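PDB 7D9E: gamma-glutamyltransferase 1 Threonine peptidase. MEROPS family T03 from Pseudomonas nitroreducens, which probably transfers gamma-glutamyl groups from donors such as glutamine to acceptor amines or water, in the reaction of a two-subunit gamma-glutamyltranspeptidase. Local coordinates for residues Y68-N73 with D165-Y170; E283-D288 with K339-V344; P266-G271 with G319-S324. All coordinates share one frame; numbering follows the deposited sequence.

Contact 1. Residues Y68-N73 with D165-Y170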
loop_
_atom_site.group_PDB
_atom_site.type_symbol
_atom_site.label_atom_id
_atom_site.label_comp_id
_atom_site.label_asym_id
_atom_site.label_seq_id
_atom_site.Cartn_x
_atom_site.Cartn_y
_atom_site.Cartn_z
ATOM N N TYR A 68 -14.454 4.796 -1.121
ATOM C CA TYR A 68 -13.473 4.267 -2.055
ATOM C C TYR A 68 -13.445 2.761 -1.600
ATOM O O TYR A 68 -12.377 2.234 -1.268
ATOM C CB TYR A 68 -12.145 4.870 -1.750
ATOM C CG TYR A 68 -11.103 4.881 -2.855
ATOM C CD1 TYR A 68 -11.100 5.937 -3.739
ATOM C CD2 TYR A 68 -10.311 3.808 -3.158
ATOM C CE1 TYR A 68 -10.192 6.027 -4.759
ATOM C CE2 TYR A 68 -9.414 3.863 -4.236
ATOM C CZ TYR A 68 -9.380 4.983 -5.030
ATOM O OH TYR A 68 -8.533 5.102 -6.115
ATOM N N PRO A 69 -14.596 2.072 -1.568
ATOM C CA PRO A 69 -14.643 0.720 -0.967
ATOM C C PRO A 69 -13.808 -0.335 -1.690
ATOM O O PRO A 69 -13.601 -1.440 -1.136
ATOM C CB PRO A 69 -16.134 0.353 -1.043
ATOM C CG PRO A 69 -16.676 1.201 -2.144
ATOM C CD PRO A 69 -15.921 2.509 -2.019
ATOM N N GLU A 70 -13.341 -0.058 -2.903
ATOM C CA GLU A 70 -12.432 -0.993 -3.547
ATOM C C GLU A 70 -11.149 -1.170 -2.748
ATOM O O GLU A 70 -10.468 -2.194 -2.904
ATOM C CB GLU A 70 -12.150 -0.552 -4.981
ATOM C CG GLU A 70 -11.548 0.829 -5.147
ATOM C CD GLU A 70 -12.569 1.945 -5.352
ATOM O OE1 GLU A 70 -13.575 1.998 -4.597
ATOM O OE2 GLU A 70 -12.360 2.762 -6.287
ATOM N N ALA A 71 -10.801 -0.203 -1.895
ATOM C CA ALA A 71 -9.526 -0.239 -1.195
ATOM C C ALA A 71 -9.577 0.383 0.195
ATOM O O ALA A 71 -9.092 -0.222 1.153
ATOM C CB ALA A 71 -8.443 0.438 -2.040
ATOM N N GLY A 72 -10.148 1.580 0.325
ATOM C CA GLY A 72 -10.427 2.099 1.651
ATOM C C GLY A 72 -11.348 1.150 2.383
ATOM O O GLY A 72 -12.196 0.500 1.769
ATOM N N ASN A 73 -11.171 1.040 3.694
ATOM C CA ASN A 73 -11.773 -0.114 4.333
ATOM C C ASN A 73 -11.808 0.011 5.844
ATOM O O ASN A 73 -10.999 0.712 6.449
ATOM C CB ASN A 73 -10.955 -1.367 3.989
ATOM C CG ASN A 73 -9.598 -1.361 4.649
ATOM O OD1 ASN A 73 -9.452 -1.790 5.802
ATOM N ND2 ASN A 73 -8.585 -0.884 3.922
ATOM N N ASP A 165 -16.137 6.637 -12.633
ATOM C CA ASP A 165 -16.034 5.721 -13.769
ATOM C C ASP A 165 -14.978 4.646 -13.524
ATOM O O ASP A 165 -15.204 3.465 -13.791
ATOM C CB ASP A 165 -15.700 6.484 -15.055
ATOM C CG ASP A 165 -16.858 7.334 -15.575
ATOM O OD1 ASP A 165 -17.989 7.223 -15.066
ATOM O OD2 ASP A 165 -16.626 8.125 -16.511
ATOM N N GLN A 166 -13.786 5.042 -13.053
ATOM C CA GLN A 166 -12.739 4.048 -12.841
ATOM C C GLN A 166 -13.132 3.078 -11.742
ATOM O O GLN A 166 -12.802 1.884 -11.805
ATOM C CB GLN A 166 -11.412 4.735 -12.471
ATOM N N GLN A 167 -13.856 3.573 -10.735
ATOM C CA GLN A 167 -14.321 2.736 -9.644
ATOM C C GLN A 167 -15.271 1.661 -10.156
ATOM O O GLN A 167 -15.207 0.491 -9.741
ATOM C CB GLN A 167 -15.031 3.655 -8.651
ATOM C CG GLN A 167 -15.558 3.007 -7.427
ATOM C CD GLN A 167 -16.059 4.038 -6.451
ATOM O OE1 GLN A 167 -16.754 4.986 -6.834
ATOM N NE2 GLN A 167 -15.617 3.932 -5.202
ATOM N N TYR A 168 -16.169 2.039 -11.063
ATOM C CA TYR A 168 -17.067 1.064 -11.655
ATOM C C TYR A 168 -16.301 0.025 -12.467
ATOM O O TYR A 168 -16.641 -1.165 -12.441
ATOM C CB TYR A 168 -18.096 1.774 -12.525
ATOM C CG TYR A 168 -19.084 0.842 -13.187
ATOM C CD1 TYR A 168 -20.042 0.174 -12.430
ATOM C CD2 TYR A 168 -19.041 0.619 -14.536
ATOM C CE1 TYR A 168 -20.961 -0.658 -13.046
ATOM C CE2 TYR A 168 -19.963 -0.236 -15.159
ATOM C CZ TYR A 168 -20.902 -0.857 -14.381
ATOM O OH TYR A 168 -21.823 -1.703 -14.981
ATOM N N GLN A 169 -15.280 0.452 -13.215
ATOM C CA GLN A 169 -14.472 -0.518 -13.944
ATOM C C GLN A 169 -13.802 -1.526 -13.016
ATOM O O GLN A 169 -13.752 -2.720 -13.328
ATOM C CB GLN A 169 -13.441 0.198 -14.813
ATOM C CG GLN A 169 -14.078 1.027 -15.920
ATOM C CD GLN A 169 -14.971 0.195 -16.843
ATOM O OE1 GLN A 169 -14.613 -0.916 -17.255
ATOM N NE2 GLN A 169 -16.146 0.723 -17.145
ATOM N N TYR A 170 -13.273 -1.073 -11.872
ATOM C CA TYR A 170 -12.750 -2.029 -10.901
ATOM C C TYR A 170 -13.837 -2.940 -10.373
ATOM O O TYR A 170 -13.601 -4.134 -10.149
ATOM C CB TYR A 170 -12.049 -1.309 -9.754
ATOM C CG TYR A 170 -10.895 -0.469 -10.242
ATOM C CD1 TYR A 170 -10.044 -0.946 -11.231
ATOM C CD2 TYR A 170 -10.656 0.784 -9.725
ATOM C CE1 TYR A 170 -8.985 -0.193 -11.691
ATOM C CE2 TYR A 170 -9.589 1.553 -10.183
ATOM C CZ TYR A 170 -8.763 1.055 -11.164
ATOM O OH TYR A 170 -7.707 1.813 -11.620
#

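Contact 2. Residues E283-D288 with K339-V344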
loop_
_atom_site.group_PDB
_atom_site.type_symbol
_atom_site.label_atom_id
_atom_site.label_comp_id
_atom_site.label_asym_id
_atom_site.label_seq_id
_atom_site.Cartn_x
_atom_site.Cartn_y
_atom_site.Cartn_z
ATOM N N GLU A 283 22.846 5.183 -5.908
ATOM C CA GLU A 283 23.906 6.114 -5.528
ATOM C C GLU A 283 25.283 5.533 -5.833
ATOM O O GLU A 283 26.172 6.241 -6.321
ATOM C CB GLU A 283 23.791 6.492 -4.053
ATOM C CG GLU A 283 22.524 7.281 -3.698
ATOM C CD GLU A 283 22.593 8.766 -4.031
ATOM O OE1 GLU A 283 23.203 9.534 -3.252
ATOM O OE2 GLU A 283 22.001 9.171 -5.053
ATOM N N GLN A 284 25.481 4.243 -5.536
ATOM C CA GLN A 284 26.759 3.603 -5.825
ATOM C C GLN A 284 27.079 3.642 -7.309
ATOM O O GLN A 284 28.251 3.725 -7.689
ATOM C CB GLN A 284 26.701 2.150 -5.352
ATOM C CG GLN A 284 26.936 1.964 -3.876
ATOM C CD GLN A 284 28.191 2.649 -3.389
ATOM O OE1 GLN A 284 29.291 2.341 -3.847
ATOM N NE2 GLN A 284 28.031 3.608 -2.484
ATOM N N ARG A 285 26.054 3.571 -8.156
ATOM C CA ARG A 285 26.211 3.558 -9.607
ATOM C C ARG A 285 25.984 4.929 -10.241
ATOM O O ARG A 285 25.591 5.005 -11.406
ATOM C CB ARG A 285 25.289 2.510 -10.244
ATOM C CG ARG A 285 25.491 1.072 -9.756
ATOM C CD ARG A 285 26.944 0.626 -9.893
ATOM N NE ARG A 285 27.433 0.620 -11.276
ATOM C CZ ARG A 285 27.727 -0.467 -11.993
ATOM N NH1 ARG A 285 27.639 -1.688 -11.477
ATOM N NH2 ARG A 285 28.170 -0.320 -13.237
ATOM N N ALA A 286 26.288 6.010 -9.520
ATOM C CA ALA A 286 26.017 7.346 -10.037
ATOM C C ALA A 286 26.743 7.600 -11.350
ATOM O O ALA A 286 26.214 8.284 -12.232
ATOM C CB ALA A 286 26.420 8.409 -9.014
ATOM N N ALA A 287 27.956 7.068 -11.510
ATOM C CA ALA A 287 28.671 7.339 -12.755
ATOM C C ALA A 287 27.929 6.768 -13.961
ATOM O O ALA A 287 27.992 7.347 -15.056
ATOM C CB ALA A 287 30.104 6.806 -12.695
ATOM N N ASP A 288 27.231 5.646 -13.792
ATOM C CA ASP A 288 26.490 5.036 -14.889
ATOM C C ASP A 288 25.196 5.774 -15.205
ATOM O O ASP A 288 24.712 5.685 -16.339
ATOM C CB ASP A 288 26.155 3.587 -14.537
ATOM C CG ASP A 288 27.394 2.734 -14.375
ATOM O OD1 ASP A 288 28.063 2.455 -15.389
ATOM O OD2 ASP A 288 27.696 2.358 -13.220
ATOM N N LYS A 339 28.430 -4.244 -2.692
ATOM C CA LYS A 339 28.643 -5.502 -3.402
ATOM C C LYS A 339 27.540 -5.755 -4.424
ATOM O O LYS A 339 27.809 -6.120 -5.573
ATOM C CB LYS A 339 28.733 -6.661 -2.404
ATOM C CG LYS A 339 29.038 -7.998 -3.051
ATOM N N ARG A 340 26.284 -5.567 -4.022
ATOM C CA ARG A 340 25.182 -5.814 -4.945
ATOM C C ARG A 340 25.192 -4.809 -6.086
ATOM O O ARG A 340 24.855 -5.154 -7.223
ATOM C CB ARG A 340 23.843 -5.774 -4.203
ATOM C CG ARG A 340 23.728 -6.867 -3.165
ATOM C CD ARG A 340 23.628 -8.232 -3.820
ATOM N NE ARG A 340 22.244 -8.643 -4.063
ATOM C CZ ARG A 340 21.900 -9.775 -4.666
ATOM N NH1 ARG A 340 22.825 -10.596 -5.147
ATOM N NH2 ARG A 340 20.621 -10.094 -4.776
ATOM N N ALA A 341 25.575 -3.561 -5.799
ATOM C CA ALA A 341 25.694 -2.563 -6.856
ATOM C C ALA A 341 26.712 -2.994 -7.896
ATOM O O ALA A 341 26.548 -2.701 -9.086
ATOM C CB ALA A 341 26.107 -1.219 -6.269
ATOM N N GLY A 342 27.769 -3.684 -7.471
ATOM C CA GLY A 342 28.768 -4.167 -8.405
ATOM C C GLY A 342 28.245 -5.160 -9.414
ATOM O O GLY A 342 28.863 -5.330 -10.476
ATOM N N GLU A 343 27.117 -5.814 -9.116
ATOM C CA GLU A 343 26.542 -6.804 -10.014
ATOM C C GLU A 343 25.793 -6.168 -11.175
ATOM O O GLU A 343 25.576 -6.830 -12.197
ATOM C CB GLU A 343 25.527 -7.677 -9.269
ATOM C CG GLU A 343 26.097 -8.520 -8.146
ATOM C CD GLU A 343 25.053 -9.444 -7.540
ATOM O OE1 GLU A 343 24.050 -9.790 -8.229
ATOM O OE2 GLU A 343 25.218 -9.812 -6.364
ATOM N N VAL A 344 25.367 -4.913 -11.021
ATOM C CA VAL A 344 24.579 -4.250 -12.048
ATOM C C VAL A 344 25.377 -4.181 -13.341
ATOM O O VAL A 344 26.530 -3.727 -13.364
ATOM C CB VAL A 344 24.176 -2.850 -11.567
ATOM C CG1 VAL A 344 23.635 -2.010 -12.728
ATOM C CG2 VAL A 344 23.145 -2.962 -10.455
#

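Contact 3. Residues P266-G271 with G319-S324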
loop_
_atom_site.group_PDB
_atom_site.type_symbol
_atom_site.label_atom_id
_atom_site.label_comp_id
_atom_site.label_asym_id
_atom_site.label_seq_id
_atom_site.Cartn_x
_atom_site.Cartn_y
_atom_site.Cartn_z
ATOM N N PRO A 266 9.053 -0.489 7.656
ATOM C CA PRO A 266 9.917 -1.642 7.922
ATOM C C PRO A 266 9.103 -2.925 7.765
ATOM O O PRO A 266 7.921 -2.904 7.428
ATOM C CB PRO A 266 10.299 -1.406 9.372
ATOM C CG PRO A 266 8.996 -0.849 9.973
ATOM C CD PRO A 266 8.425 0.026 8.894
ATOM N N LEU A 267 9.764 -4.054 8.013
ATOM C CA LEU A 267 9.063 -5.323 8.018
ATOM C C LEU A 267 7.867 -5.235 8.961
ATOM O O LEU A 267 7.974 -4.644 10.040
ATOM C CB LEU A 267 10.011 -6.432 8.473
ATOM C CG LEU A 267 11.076 -6.845 7.460
ATOM C CD1 LEU A 267 12.027 -7.826 8.108
ATOM C CD2 LEU A 267 10.450 -7.462 6.220
ATOM N N PRO A 268 6.718 -5.819 8.599
ATOM C CA PRO A 268 6.465 -6.759 7.507
ATOM C C PRO A 268 6.263 -6.171 6.115
ATOM O O PRO A 268 5.863 -6.917 5.217
ATOM C CB PRO A 268 5.184 -7.457 7.975
ATOM C CG PRO A 268 4.451 -6.379 8.665
ATOM C CD PRO A 268 5.515 -5.632 9.440
ATOM N N SER A 269 6.543 -4.888 5.918
ATOM C CA SER A 269 6.710 -4.376 4.568
ATOM C C SER A 269 8.097 -4.712 4.057
ATOM O O SER A 269 9.097 -4.550 4.769
ATOM C CB SER A 269 6.511 -2.869 4.486
ATOM O OG SER A 269 6.591 -2.511 3.100
ATOM N N SER A 270 8.156 -5.159 2.808
ATOM C CA SER A 270 9.399 -5.307 2.071
ATOM C C SER A 270 9.875 -3.983 1.482
ATOM O O SER A 270 11.003 -3.926 0.989
ATOM C CB SER A 270 9.196 -6.319 0.936
ATOM O OG SER A 270 8.244 -5.857 -0.028
ATOM N N GLY A 271 9.068 -2.923 1.579
ATOM C CA GLY A 271 9.395 -1.690 0.883
ATOM C C GLY A 271 10.553 -0.932 1.497
ATOM O O GLY A 271 11.321 -0.271 0.780
ATOM N N GLY A 319 9.801 -11.568 5.673
ATOM C CA GLY A 319 8.539 -12.006 6.231
ATOM C C GLY A 319 8.346 -11.342 7.577
ATOM O O GLY A 319 9.154 -10.516 7.987
ATOM N N ASP A 320 7.285 -11.735 8.286
ATOM C CA ASP A 320 7.003 -11.154 9.593
ATOM C C ASP A 320 8.218 -11.312 10.495
ATOM O O ASP A 320 8.656 -12.446 10.737
ATOM C CB ASP A 320 5.793 -11.873 10.177
ATOM C CG ASP A 320 5.312 -11.284 11.500
ATOM O OD1 ASP A 320 6.133 -10.851 12.345
ATOM O OD2 ASP A 320 4.086 -11.312 11.742
ATOM N N PRO A 321 8.773 -10.220 11.034
ATOM C CA PRO A 321 10.069 -10.321 11.713
ATOM C C PRO A 321 10.009 -10.959 13.081
ATOM O O PRO A 321 11.069 -11.188 13.684
ATOM C CB PRO A 321 10.522 -8.851 11.832
ATOM C CG PRO A 321 9.263 -8.068 11.858
ATOM C CD PRO A 321 8.274 -8.835 10.971
ATOM N N GLN A 322 8.817 -11.224 13.605
ATOM C CA GLN A 322 8.684 -11.944 14.853
ATOM C C GLN A 322 8.547 -13.447 14.651
ATOM O O GLN A 322 8.543 -14.190 15.635
ATOM C CB GLN A 322 7.499 -11.410 15.668
ATOM C CG GLN A 322 7.852 -10.208 16.553
ATOM C CD GLN A 322 8.317 -9.000 15.766
ATOM O OE1 GLN A 322 7.517 -8.332 15.117
ATOM N NE2 GLN A 322 9.611 -8.710 15.821
ATOM N N PHE A 323 8.451 -13.905 13.405
ATOM C CA PHE A 323 8.279 -15.323 13.115
ATOM C C PHE A 323 9.527 -15.973 12.536
ATOM O O PHE A 323 9.588 -17.204 12.453
ATOM C CB PHE A 323 7.076 -15.547 12.179
ATOM C CG PHE A 323 5.761 -15.446 12.893
ATOM C CD1 PHE A 323 5.269 -14.201 13.282
ATOM C CD2 PHE A 323 5.020 -16.576 13.161
ATOM C CE1 PHE A 323 4.055 -14.106 13.950
ATOM C CE2 PHE A 323 3.809 -16.490 13.843
ATOM C CZ PHE A 323 3.329 -15.250 14.231
ATOM N N SER A 324 10.527 -15.182 12.161
ATOM C CA SER A 324 11.831 -15.706 11.783
ATOM C C SER A 324 12.842 -14.613 12.074
ATOM O O SER A 324 12.469 -13.454 12.275
ATOM C CB SER A 324 11.845 -16.114 10.310
ATOM O OG SER A 324 12.026 -14.996 9.474
#

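Contact 1. Residues Y68-N73 with D165-Y170
The side chain of Q167 crosses E70 at about a right angle, its amide plane turned 53° from the carboxylate. Q167 NE2 gives a nearly straight hydrogen bond to E70 OE1, 2.9 Å long. The oxygen takes it on its syn lone pair, close to the plane of the amide. Q167 reaches this far because its CG is anti to the backbone N (chi1 -178°) and the chain beyond is extended. Q167 CG also lies alongside E70 OE2, at 3.4 Å. P69 CD borders the same amide nitrogen, 3.5 Å from Q167 NE2.

The amide has two further bonds: Q167 NE2 to T67 O, and A164 N to Q167 OE1. These fix which way it faces. E70 OE2 lies over the centre of the Y68 ring, 3.7 Å above its plane, and near the edge of the Y170 ring. E70 OE2 also forms a salt bridge with R186 of the small subunit, another chain. The carboxylate is thus a buried charge at the subunit interface, held from both chains. The Y68 side chain is about 10 Å from the bound DON. The contact sets the loop between helix 53-67 and strand 77-84 against the first turns of helix 165-178.

Contact 2. Residues E283-D288 with K339-V344
R285 runs from its CB toward the end of helix 334-343 and closes on the backbone carbonyls there. CB starts the chain toward the 339-344 segment, with CG anti to its own carbonyl carbon (chi1 -58°). Bends at chi2 and chi3 then curl the chain round. R285 CG passes 4.0 Å from A341 O, and R285 CD comes closer, 3.4 Å from A341 O. R285 NE turns back to its own side and meets D288 OD2 at 2.6 Å. CZ lies near the carbonyl oxygens of both A341 and V344, with A341 O at the edge of the guanidinium. NH1 does the work across the contact. R285 NH1 gives a good hydrogen bond to A341 O, 2.8 Å long. A second, weak bond from R285 NH1 to V344 O is 3.0 Å long and bent to 129°. R285 NH2 meets D288 OD2 at 2.7 Å, so the salt bridge is side-on, with two nitrogens on one oxygen. Both come from the same face of the carboxylate. V344 CG1 lies over one face of the guanidinium.

A341 O also accepts from V344 N, which arrives from the other face of the carbonyl plane. The positive guanidinium at this helix C-terminus probably suits the partial negative charge of its last carbonyls, and D288 would offset the charge. Beside this polar grip, Q284 CB touches A341 CB at 3.5 Å.

The contact joins the end of helix 271-284 and the short helix 286-289 to the end of helix 334-343. V344 packs on helix 297-317. R340 forms a salt bridge with D313 of that helix, and E343 one with R309.

Contact 3. Residues P266-G271 with G319-S324
The peptide bond between L267 and P268 is cis, and both residues rest against P321. With S269 N bonded to P266 O, the cis proline makes residues 266-269 a type VI turn. The turn presents L267 and P268 to the other loop. The L267 side chain and the P321 ring lie alongside one another, pointing opposite ways. L267 CB meets P321 CG at 3.8 Å, and the P321 ring also reaches P268 N, 4.1 Å from P321 CD. The leucine CG is anti to its carbonyl carbon (chi1 -73°), which carries both methyls to the backbone of G319. L267 CD2 lies 3.8 Å and L267 CD1 3.9 Å from G319 O. With an alanine here the CB touch on P321 would stay, but losing both methyls would probably open a gap beside the G319 carbonyl and the P321 ring. P268 CB meets D320 at the backbone, 4.4 Å from D320 CA.

Each loop is braced from within. D320 OD1 accepts from Q322 N at 3.0 Å, an Asx turn, and F323 N bonds back to D320 O. S269 OG accepts from G271 N and so caps the start of helix 271-284.

Several polar groups turn to the small subunit. D320 OD2 accepts from R69 N of that chain. S269 OG bonds to M74 O and S270 OG to S72 O, both of the small subunit, and S270 OG also bonds to R314 of its own chain. The side chain of P268 is about 9 Å from the bound DON. No hydrogen bond joins the two loops. Their fit therefore rests on shape and apolar touch, while hydrogen bonds set each turn and tie the loops to the other subunit.

Contacts 1 and 3 are buried, on opposite sides of the chain's centre. Contact 1 sets a loop on a helix and contact 3 a loop on a loop. Each has a side chain within about 10 Å of the bound DON, and both meet the small subunit. Their chemistry differs: contact 1 turns on a buried carboxylate, contact 3 on apolar packing without a bond across. Contact 2 is partly exposed, its centre about 30 Å from the centre of the chain, and no other protein chain touches it. It uses charge and helix-end carbonyls. Contacts 2 and 3 share helix 271-284, contact 3 at its start and contact 2 at its end.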